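Local structure of predicted DNA-binding transcriptional regulator (Aliivibrio fischeri ES114, 7DWN) at residues 1-5 against 6-10; 22-26 against 27-31; 75-78 against 79-83. The protein probably binds regulatory DNA as a tetrameric transcription factor of the LysR family and controls transcription of its target genes. One frame throughout, in Å; residues are numbered along the deposited sequence.

Contact 1: residues 1-5 against 6-10; sequences MNVES and KWLED
Glu4 lies across the indole of Trp7, and the two residues are joined by both backbone and side chain. With CG anti to its own carbonyl carbon (chi1 -45°), the glutamate sets that methylene over one ring face in a CH-pi contact, Glu4 CG standing 3.6 Å from the centroid of the Trp7 six-membered ring. The carboxylate continues over the same ring, its plane tilted by 27° in a stacked arrangement that brings Glu4 OE2 to 3.4 Å from Trp7 CZ2. Glu4 OE1 accepts a hydrogen bond from Asn2 ND2 of the second subunit; Lys6 NZ, 4.2 Å from Glu4 OE1, is too distant for a salt bridge. The first helical turn takes up the backbone acceptors: Trp7 N donates to Glu4 O at 2.8 Å, while Glu9 N donates to Ser5 O at 3.0 Å. Ser5 OG accepts from Val3 N of the second subunit, and Asn2 OD1 from Lys6 N of that subunit. The apolar part of the contact is Val3 CG1 against Leu8 CD2 at 3.8 Å, the two side chains crossing at about a right angle. An extended N-terminal strip thus leads into the first helix of the LysR-type helix-turn-helix domain, with Asn2, Glu4 and Ser5 each hydrogen-bonded by the side chain to the second subunit.

Contact 2: residues 22-26 against 27-31; sequences QAAEL and RNVTQ
Val29 N reaches back to Ala24 O at 3.1 Å and Asn28 N to Glu25 O at 3.3 Å, the second bond weak, and together they form the Schellman motif that ends helix 20-26. Asn28, with phi at +54°, is its C-prime residue, and the reversal starts the turn of the helix-turn-helix. Arg27 is the first residue to leave helical geometry, and its backbone N is shared weakly between Ala23 O and Ala24 O. From there CB rests against the Ala23 carbonyl, and Arg27 CG comes closer still, 3.2 Å from Ala23 O. Bends at chi2 and chi3 then turn CD and the rest of the chain away from helix 20-26. NE makes a salt bridge to Asp10 OD1 on helix 5-17, the guanidinium carbon CZ packs on Glu9 CB, and NH2 lies near Lys6 O. The side chain also packs on Arg37, so that the arginine spans three helices of the domain. The apolar side of the turn is completed by Ala23, Ala24 and Val29, all of which pack on Phe34 of helix 31-45. Val29 places CG1 between its backbone N and carbonyl carbon (chi1 68°), which turns this branch back toward the helix end: Val29 CG1 lies 4.0 Å from Ala24 CB and 3.5 Å from Ala24 O.

Contact 3: residues 75-78 against 79-83; sequences NQIE and AGISQ
Ile81 packs back on the residue one turn earlier, its CG1 only 3.2 Å from Ile77 O, the same carbonyl oxygen that accepts the Ile81 backbone N-H at 2.9 Å. The Ile81 side chain sets CG1 anti to the carbonyl carbon (chi1 -61°), beside the backbone N and therefore close to that acceptor. Between the side chains themselves the fit is slacker, with Ile77 CG2 and Ile81 CG1 4.4 Å apart. Even so, this is the packed side of the helix: Gly80 is buried next to it, Ile77 and Gln76 lie on Leu73 of the second subunit, and Ile81 meets Met1 of that subunit. The backbone ladder runs evenly through both sides, Gly80 N reaching Gln76 O at 2.9 Å in a bond of 161° at the hydrogen. Around the helix, Asn75, Glu78, Ala79 and Ser82 face solvent, and their contacts stay close to the backbone. Ala79 CB touches Asn75 O at 3.5 Å, while the Glu78 chain runs out extended beyond CG. Ser82 OG turns back over the helix, 3.1 Å from Glu78 O and 2.9 Å from Ala79 O; its proton may serve either carbonyl. A largely apolar flank, with Gln76 beside it, meets the partner and the other side is open to solvent, consistent with the long linker helix through which LysR-type regulators dimerise.

How the contacts relate
The three contacts follow one another along the chain and all lie on the same side of the chain's centre, that of the helix-turn-helix domain, which probably contacts DNA. Contact 1 joins the other two, its centre about 15 Å from the centre of each. Toward contact 2 the link is a salt bridge, Asp10 OD1 to Arg27 NE at 2.8 Å, backed by packing of Arg27 CZ on Glu9 CB at 3.7 Å. Toward contact 3 it is apolar, Ser5 CB resting 3.6 Å from Ile77 CD1. Contacts 2 and 3 do not meet, their nearest atoms being about 9 Å apart. Contacts 1 and 3 both touch the second subunit, whereas contact 2 meets no other protein chain of the assembly.

Contact 1: residues 1-5 against 6-10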
ATOM      1  N   MET A   1      -3.182 -29.964  -7.118  1.00 98.63           N
ATOM      2  CA  MET A   1      -3.993 -30.364  -5.973  1.00 94.52           C
ATOM      3  C   MET A   1      -3.323 -29.962  -4.659  1.00 85.15           C
ATOM      4  O   MET A   1      -3.405 -28.808  -4.240  1.00 88.12           O
ATOM      5  CB  MET A   1      -4.251 -31.874  -5.999  1.00102.83           C
ATOM      6  CG  MET A   1      -5.244 -32.367  -4.950  1.00108.57           C
ATOM      7  SD  MET A   1      -5.237 -34.164  -4.796  1.00113.41           S
ATOM      8  CE  MET A   1      -5.559 -34.356  -3.044  1.00111.19           C
ATOM      9  N   ASN A   2      -2.648 -30.915  -4.018  1.00 68.51           N
ATOM     10  CA  ASN A   2      -2.108 -30.731  -2.675  1.00 53.79           C
ATOM     11  C   ASN A   2      -0.616 -30.435  -2.766  1.00 47.59           C
ATOM     12  O   ASN A   2       0.185 -31.327  -3.063  1.00 51.76           O
ATOM     13  CB  ASN A   2      -2.366 -31.965  -1.814  1.00 44.31           C
ATOM     14  CG  ASN A   2      -1.979 -31.750  -0.363  1.00 41.93           C
ATOM     15  OD1 ASN A   2      -2.093 -30.644   0.164  1.00 52.62           O
ATOM     16  ND2 ASN A   2      -1.514 -32.810   0.291  1.00 32.64           N
ATOM     17  N   VAL A   3      -0.248 -29.185  -2.502  1.00 41.62           N
ATOM     18  CA  VAL A   3       1.148 -28.782  -2.403  1.00 45.72           C
ATOM     19  C   VAL A   3       1.552 -28.808  -0.937  1.00 45.17           C
ATOM     20  O   VAL A   3       0.826 -28.301  -0.073  1.00 45.07           O
ATOM     21  CB  VAL A   3       1.369 -27.387  -3.009  1.00 50.91           C
ATOM     22  CG1 VAL A   3       2.840 -27.004  -2.937  1.00 40.74           C
ATOM     23  CG2 VAL A   3       0.868 -27.342  -4.442  1.00 60.43           C
ATOM     24  N   GLU A   4       2.703 -29.409  -0.653  1.00 37.83           N
ATOM     25  CA  GLU A   4       3.263 -29.433   0.690  1.00 45.12           C
ATOM     26  C   GLU A   4       4.348 -28.368   0.788  1.00 50.41           C
ATOM     27  O   GLU A   4       5.245 -28.312  -0.058  1.00 61.02           O
ATOM     28  CB  GLU A   4       3.821 -30.820   1.021  1.00 49.81           C
ATOM     29  CG  GLU A   4       2.889 -31.969   0.629  1.00 50.68           C
ATOM     30  CD  GLU A   4       3.197 -33.263   1.364  1.00 55.93           C
ATOM     31  OE1 GLU A   4       3.872 -33.207   2.414  1.00 61.19           O
ATOM     32  OE2 GLU A   4       2.762 -34.336   0.893  1.00 57.16           O
ATOM     33  N   SER A   5       4.254 -27.518   1.818  1.00 52.12           N
ATOM     34  CA  SER A   5       5.148 -26.364   1.925  1.00 48.38           C
ATOM     35  C   SER A   5       6.612 -26.780   2.018  1.00 46.99           C
ATOM     36  O   SER A   5       7.502 -26.053   1.543  1.00 54.51           O
ATOM     37  CB  SER A   5       4.761 -25.516   3.136  1.00 47.19           C
ATOM     38  OG  SER A   5       4.875 -26.261   4.337  1.00 50.12           O
ATOM     39  N   LYS A   6       6.884 -27.938   2.627  1.00 49.12           N
ATOM     40  CA  LYS A   6       8.255 -28.426   2.678  1.00 54.73           C
ATOM     41  C   LYS A   6       8.826 -28.602   1.277  1.00 53.06           C
ATOM     42  O   LYS A   6      10.025 -28.400   1.070  1.00 48.12           O
ATOM     43  CB  LYS A   6       8.325 -29.735   3.470  1.00 55.55           C
ATOM     44  CG  LYS A   6       7.753 -30.950   2.762  1.00 61.73           C
ATOM     45  CD  LYS A   6       7.938 -32.201   3.604  1.00 65.29           C
ATOM     46  CE  LYS A   6       7.514 -33.446   2.846  1.00 68.89           C
ATOM     47  NZ  LYS A   6       7.612 -34.668   3.690  1.00 71.26           N
ATOM     48  N   TRP A   7       7.977 -28.936   0.299  1.00 53.33           N
ATOM     49  CA  TRP A   7       8.431 -28.988  -1.087  1.00 57.42           C
ATOM     50  C   TRP A   7       8.824 -27.604  -1.587  1.00 58.32           C
ATOM     51  O   TRP A   7       9.788 -27.463  -2.348  1.00 55.97           O
ATOM     52  CB  TRP A   7       7.343 -29.582  -1.982  1.00 55.32           C
ATOM     53  CG  TRP A   7       6.959 -30.986  -1.642  1.00 52.83           C
ATOM     54  CD1 TRP A   7       7.631 -31.852  -0.827  1.00 48.58           C
ATOM     55  CD2 TRP A   7       5.801 -31.687  -2.108  1.00 49.77           C
ATOM     56  NE1 TRP A   7       6.963 -33.051  -0.761  1.00 54.49           N
ATOM     57  CE2 TRP A   7       5.837 -32.975  -1.538  1.00 50.23           C
ATOM     58  CE3 TRP A   7       4.737 -31.352  -2.952  1.00 49.00           C
ATOM     59  CZ2 TRP A   7       4.850 -33.928  -1.786  1.00 42.43           C
ATOM     60  CZ3 TRP A   7       3.758 -32.299  -3.195  1.00 42.48           C
ATOM     61  CH2 TRP A   7       3.821 -33.571  -2.615  1.00 38.16           C
ATOM     62  N   LEU A   8       8.082 -26.572  -1.174  1.00 50.77           N
ATOM     63  CA  LEU A   8       8.437 -25.208  -1.550  1.00 52.16           C
ATOM     64  C   LEU A   8       9.826 -24.853  -1.034  1.00 52.96           C
ATOM     65  O   LEU A   8      10.655 -24.295  -1.767  1.00 53.65           O
ATOM     66  CB  LEU A   8       7.391 -24.230  -1.012  1.00 49.03           C
ATOM     67  CG  LEU A   8       5.930 -24.562  -1.331  1.00 47.05           C
ATOM     68  CD1 LEU A   8       4.980 -23.644  -0.577  1.00 42.44           C
ATOM     69  CD2 LEU A   8       5.681 -24.473  -2.825  1.00 40.65           C
ATOM     70  N   GLU A   9      10.106 -25.190   0.227  1.00 53.02           N
ATOM     71  CA  GLU A   9      11.435 -24.897   0.760  1.00 63.13           C
ATOM     72  C   GLU A   9      12.513 -25.740   0.079  1.00 56.49           C
ATOM     73  O   GLU A   9      13.616 -25.243  -0.200  1.00 53.80           O
ATOM     74  CB  GLU A   9      11.459 -25.097   2.274  1.00 71.42           C
ATOM     75  CG  GLU A   9      11.066 -23.847   3.056  1.00 83.19           C
ATOM     76  CD  GLU A   9      12.011 -22.676   2.817  1.00 92.42           C
ATOM     77  OE1 GLU A   9      13.189 -22.914   2.474  1.00 97.11           O
ATOM     78  OE2 GLU A   9      11.575 -21.516   2.972  1.00 95.07           O
ATOM     79  N   ASP A  10      12.215 -27.017  -0.189  1.00 48.14           N
ATOM     80  CA  ASP A  10      13.118 -27.861  -0.968  1.00 56.07           C
ATOM     81  C   ASP A  10      13.510 -27.175  -2.270  1.00 53.97           C
ATOM     82  O   ASP A  10      14.697 -27.076  -2.608  1.00 61.32           O
ATOM     83  CB  ASP A  10      12.457 -29.210  -1.272  1.00 61.10           C
ATOM     84  CG  ASP A  10      12.178 -30.028  -0.026  1.00 60.10           C
ATOM     85  OD1 ASP A  10      12.890 -29.849   0.983  1.00 63.01           O
ATOM     86  OD2 ASP A  10      11.239 -30.851  -0.054  1.00 52.95           O
TER

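Contact 2: residues 22-26 against 27-31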
ATOM      1  N   GLN A  22      23.657 -31.353  -2.483  1.00 84.41           N
ATOM      2  CA  GLN A  22      23.897 -30.261  -1.545  1.00 83.93           C
ATOM      3  C   GLN A  22      22.587 -29.718  -0.987  1.00 73.09           C
ATOM      4  O   GLN A  22      22.477 -29.456   0.218  1.00 72.82           O
ATOM      5  CB  GLN A  22      24.703 -29.157  -2.230  1.00 93.74           C
ATOM      6  CG  GLN A  22      26.043 -29.639  -2.775  1.00 97.67           C
ATOM      7  CD  GLN A  22      26.742 -28.598  -3.625  1.00103.10           C
ATOM      8  OE1 GLN A  22      26.226 -27.501  -3.829  1.00108.10           O
ATOM      9  NE2 GLN A  22      27.925 -28.937  -4.127  1.00102.54           N
ATOM     10  N   ALA A  23      21.577 -29.554  -1.847  1.00 68.72           N
ATOM     11  CA  ALA A  23      20.267 -29.110  -1.381  1.00 64.21           C
ATOM     12  C   ALA A  23      19.655 -30.114  -0.413  1.00 62.55           C
ATOM     13  O   ALA A  23      18.972 -29.729   0.544  1.00 58.60           O
ATOM     14  CB  ALA A  23      19.334 -28.878  -2.570  1.00 59.67           C
ATOM     15  N   ALA A  24      19.886 -31.408  -0.647  1.00 57.49           N
ATOM     16  CA  ALA A  24      19.395 -32.431   0.270  1.00 59.55           C
ATOM     17  C   ALA A  24      20.096 -32.344   1.618  1.00 64.76           C
ATOM     18  O   ALA A  24      19.459 -32.484   2.669  1.00 55.35           O
ATOM     19  CB  ALA A  24      19.585 -33.817  -0.344  1.00 58.92           C
ATOM     20  N   GLU A  25      21.412 -32.120   1.605  1.00 71.26           N
ATOM     21  CA  GLU A  25      22.143 -31.973   2.859  1.00 75.66           C
ATOM     22  C   GLU A  25      21.664 -30.752   3.633  1.00 75.69           C
ATOM     23  O   GLU A  25      21.535 -30.798   4.862  1.00 75.67           O
ATOM     24  CB  GLU A  25      23.646 -31.885   2.594  1.00 81.64           C
ATOM     25  CG  GLU A  25      24.488 -31.903   3.862  1.00 89.04           C
ATOM     26  CD  GLU A  25      24.328 -33.192   4.648  1.00 95.33           C
ATOM     27  OE1 GLU A  25      24.165 -34.257   4.017  1.00 97.65           O
ATOM     28  OE2 GLU A  25      24.361 -33.139   5.896  1.00 97.48           O
ATOM     29  N   LEU A  26      21.383 -29.650   2.930  1.00 74.68           N
ATOM     30  CA  LEU A  26      20.861 -28.468   3.608  1.00 65.74           C
ATOM     31  C   LEU A  26      19.480 -28.720   4.197  1.00 63.95           C
ATOM     32  O   LEU A  26      19.109 -28.098   5.198  1.00 61.96           O
ATOM     33  CB  LEU A  26      20.814 -27.276   2.650  1.00 63.02           C
ATOM     34  CG  LEU A  26      22.022 -26.335   2.629  1.00 67.08           C
ATOM     35  CD1 LEU A  26      23.283 -27.049   2.160  1.00 66.75           C
ATOM     36  CD2 LEU A  26      21.734 -25.122   1.759  1.00 67.91           C
ATOM     37  N   ARG A  27      18.711 -29.631   3.602  1.00 67.70           N
ATOM     38  CA  ARG A  27      17.345 -29.903   4.025  1.00 70.34           C
ATOM     39  C   ARG A  27      17.241 -31.073   4.997  1.00 67.72           C
ATOM     40  O   ARG A  27      16.125 -31.495   5.315  1.00 67.69           O
ATOM     41  CB  ARG A  27      16.460 -30.162   2.803  1.00 73.48           C
ATOM     42  CG  ARG A  27      16.210 -28.926   1.954  1.00 76.61           C
ATOM     43  CD  ARG A  27      15.409 -27.897   2.730  1.00 75.87           C
ATOM     44  NE  ARG A  27      14.054 -28.363   3.006  1.00 71.75           N
ATOM     45  CZ  ARG A  27      13.261 -27.844   3.936  1.00 63.54           C
ATOM     46  NH1 ARG A  27      13.691 -26.843   4.692  1.00 61.77           N
ATOM     47  NH2 ARG A  27      12.041 -28.330   4.115  1.00 60.11           N
ATOM     48  N   ASN A  28      18.373 -31.597   5.472  1.00 69.86           N
ATOM     49  CA  ASN A  28      18.392 -32.714   6.421  1.00 75.23           C
ATOM     50  C   ASN A  28      17.587 -33.899   5.894  1.00 74.65           C
ATOM     51  O   ASN A  28      16.840 -34.548   6.629  1.00 71.13           O
ATOM     52  CB  ASN A  28      17.880 -32.276   7.794  1.00 78.21           C
ATOM     53  CG  ASN A  28      18.706 -31.158   8.396  1.00 87.27           C
ATOM     54  OD1 ASN A  28      19.934 -31.159   8.305  1.00 91.12           O
ATOM     55  ND2 ASN A  28      18.035 -30.191   9.012  1.00 85.50           N
ATOM     56  N   VAL A  29      17.740 -34.184   4.602  1.00 72.89           N
ATOM     57  CA  VAL A  29      16.979 -35.230   3.935  1.00 73.97           C
ATOM     58  C   VAL A  29      17.922 -36.028   3.045  1.00 72.85           C
ATOM     59  O   VAL A  29      18.951 -35.524   2.583  1.00 74.99           O
ATOM     60  CB  VAL A  29      15.802 -34.641   3.121  1.00 73.00           C
ATOM     61  CG1 VAL A  29      16.317 -33.844   1.932  1.00 73.82           C
ATOM     62  CG2 VAL A  29      14.835 -35.733   2.678  1.00 67.99           C
ATOM     63  N   THR A  30      17.572 -37.293   2.822  1.00 68.74           N
ATOM     64  CA  THR A  30      18.358 -38.159   1.957  1.00 69.90           C
ATOM     65  C   THR A  30      18.333 -37.644   0.520  1.00 71.76           C
ATOM     66  O   THR A  30      17.412 -36.936   0.105  1.00 72.24           O
ATOM     67  CB  THR A  30      17.819 -39.590   2.020  1.00 64.53           C
ATOM     68  OG1 THR A  30      17.403 -39.884   3.359  1.00 70.63           O
ATOM     69  CG2 THR A  30      18.889 -40.583   1.615  1.00 57.73           C
ATOM     70  N   GLN A  31      19.370 -38.002  -0.246  1.00 68.97           N
ATOM     71  CA  GLN A  31      19.458 -37.524  -1.626  1.00 65.08           C
ATOM     72  C   GLN A  31      18.369 -38.120  -2.513  1.00 61.12           C
ATOM     73  O   GLN A  31      17.676 -37.349  -3.207  1.00 62.15           O
ATOM     74  CB  GLN A  31      20.868 -37.779  -2.172  1.00 71.42           C
ATOM     75  CG  GLN A  31      20.954 -37.991  -3.678  1.00 79.93           C
ATOM     76  CD  GLN A  31      20.718 -36.724  -4.476  1.00 83.79           C
ATOM     77  OE1 GLN A  31      20.518 -35.647  -3.915  1.00 84.70           O
ATOM     78  NE2 GLN A  31      20.741 -36.848  -5.799  1.00 83.49           N
TER

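Contact 3: residues 75-78 against 79-83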
ATOM      1  N   ASN A  75       6.834 -17.002   2.532  1.00 59.12           N
ATOM      2  CA  ASN A  75       6.774 -15.793   3.347  1.00 64.60           C
ATOM      3  C   ASN A  75       5.361 -15.550   3.860  1.00 66.33           C
ATOM      4  O   ASN A  75       5.174 -15.086   4.991  1.00 69.99           O
ATOM      5  CB  ASN A  75       7.286 -14.589   2.554  1.00 59.13           C
ATOM      6  CG  ASN A  75       8.802 -14.552   2.467  1.00 55.46           C
ATOM      7  OD1 ASN A  75       9.498 -15.080   3.335  1.00 55.75           O
ATOM      8  ND2 ASN A  75       9.322 -13.922   1.417  1.00 50.61           N
ATOM      9  N   GLN A  76       4.347 -15.880   3.053  1.00 60.79           N
ATOM     10  CA  GLN A  76       2.968 -15.737   3.510  1.00 58.41           C
ATOM     11  C   GLN A  76       2.657 -16.710   4.641  1.00 58.22           C
ATOM     12  O   GLN A  76       1.938 -16.363   5.583  1.00 61.62           O
ATOM     13  CB  GLN A  76       2.010 -15.941   2.337  1.00 57.47           C
ATOM     14  CG  GLN A  76       0.563 -15.657   2.674  1.00 66.80           C
ATOM     15  CD  GLN A  76       0.360 -14.252   3.207  1.00 72.94           C
ATOM     16  OE1 GLN A  76       0.541 -13.269   2.488  1.00 73.74           O
ATOM     17  NE2 GLN A  76      -0.012 -14.149   4.479  1.00 69.32           N
ATOM     18  N   ILE A  77       3.198 -17.928   4.568  1.00 56.03           N
ATOM     19  CA  ILE A  77       3.019 -18.903   5.643  1.00 55.51           C
ATOM     20  C   ILE A  77       3.655 -18.391   6.929  1.00 60.26           C
ATOM     21  O   ILE A  77       3.054 -18.447   8.009  1.00 53.51           O
ATOM     22  CB  ILE A  77       3.605 -20.267   5.228  1.00 51.79           C
ATOM     23  CG1 ILE A  77       2.719 -20.946   4.183  1.00 50.75           C
ATOM     24  CG2 ILE A  77       3.798 -21.173   6.438  1.00 44.97           C
ATOM     25  CD1 ILE A  77       3.341 -22.188   3.576  1.00 39.01           C
ATOM     26  N   GLU A  78       4.887 -17.889   6.828  1.00 72.18           N
ATOM     27  CA  GLU A  78       5.569 -17.365   8.008  1.00 77.65           C
ATOM     28  C   GLU A  78       4.807 -16.186   8.609  1.00 73.94           C
ATOM     29  O   GLU A  78       4.671 -16.088   9.835  1.00 75.39           O
ATOM     30  CB  GLU A  78       7.002 -16.970   7.647  1.00 86.63           C
ATOM     31  CG  GLU A  78       7.863 -18.154   7.217  1.00 93.21           C
ATOM     32  CD  GLU A  78       9.280 -17.756   6.856  1.00100.61           C
ATOM     33  OE1 GLU A  78       9.521 -16.550   6.649  1.00101.87           O
ATOM     34  OE2 GLU A  78      10.152 -18.649   6.783  1.00104.10           O
ATOM     35  N   ALA A  79       4.287 -15.295   7.759  1.00 68.00           N
ATOM     36  CA  ALA A  79       3.492 -14.171   8.246  1.00 52.73           C
ATOM     37  C   ALA A  79       2.211 -14.642   8.929  1.00 55.82           C
ATOM     38  O   ALA A  79       1.853 -14.140  10.002  1.00 58.93           O
ATOM     39  CB  ALA A  79       3.163 -13.226   7.089  1.00 39.11           C
ATOM     40  N   GLY A  80       1.507 -15.603   8.324  1.00 52.90           N
ATOM     41  CA  GLY A  80       0.285 -16.107   8.923  1.00 56.56           C
ATOM     42  C   GLY A  80       0.512 -16.819  10.241  1.00 67.88           C
ATOM     43  O   GLY A  80      -0.346 -16.774  11.127  1.00 74.55           O
ATOM     44  N   ILE A  81       1.660 -17.482  10.392  1.00 69.96           N
ATOM     45  CA  ILE A  81       1.958 -18.138  11.662  1.00 76.13           C
ATOM     46  C   ILE A  81       2.362 -17.113  12.716  1.00 79.29           C
ATOM     47  O   ILE A  81       1.948 -17.209  13.877  1.00 83.77           O
ATOM     48  CB  ILE A  81       3.038 -19.219  11.475  1.00 82.61           C
ATOM     49  CG1 ILE A  81       2.543 -20.297  10.510  1.00 82.56           C
ATOM     50  CG2 ILE A  81       3.404 -19.850  12.813  1.00 83.66           C
ATOM     51  CD1 ILE A  81       1.212 -20.899  10.903  1.00 84.43           C
ATOM     52  N   SER A  82       3.162 -16.113  12.339  1.00 76.46           N
ATOM     53  CA  SER A  82       3.550 -15.094  13.309  1.00 77.94           C
ATOM     54  C   SER A  82       2.362 -14.244  13.740  1.00 72.52           C
ATOM     55  O   SER A  82       2.340 -13.745  14.872  1.00 74.79           O
ATOM     56  CB  SER A  82       4.652 -14.208  12.730  1.00 83.10           C
ATOM     57  OG  SER A  82       4.212 -13.566  11.548  1.00 87.94           O
ATOM     58  N   GLN A  83       1.369 -14.070  12.864  1.00 67.18           N
ATOM     59  CA  GLN A  83       0.208 -13.260  13.220  1.00 67.19           C
ATOM     60  C   GLN A  83      -0.621 -13.914  14.319  1.00 73.31           C
ATOM     61  O   GLN A  83      -1.296 -13.213  15.081  1.00 81.80           O
ATOM     62  CB  GLN A  83      -0.655 -13.006  11.981  1.00 65.76           C
ATOM     63  CG  GLN A  83      -1.732 -11.946  12.170  1.00 63.16           C
ATOM     64  CD  GLN A  83      -2.525 -11.692  10.904  1.00 65.16           C
ATOM     65  OE1 GLN A  83      -2.898 -12.625  10.193  1.00 64.88           O
ATOM     66  NE2 GLN A  83      -2.779 -10.421  10.609  1.00 62.29           N
TER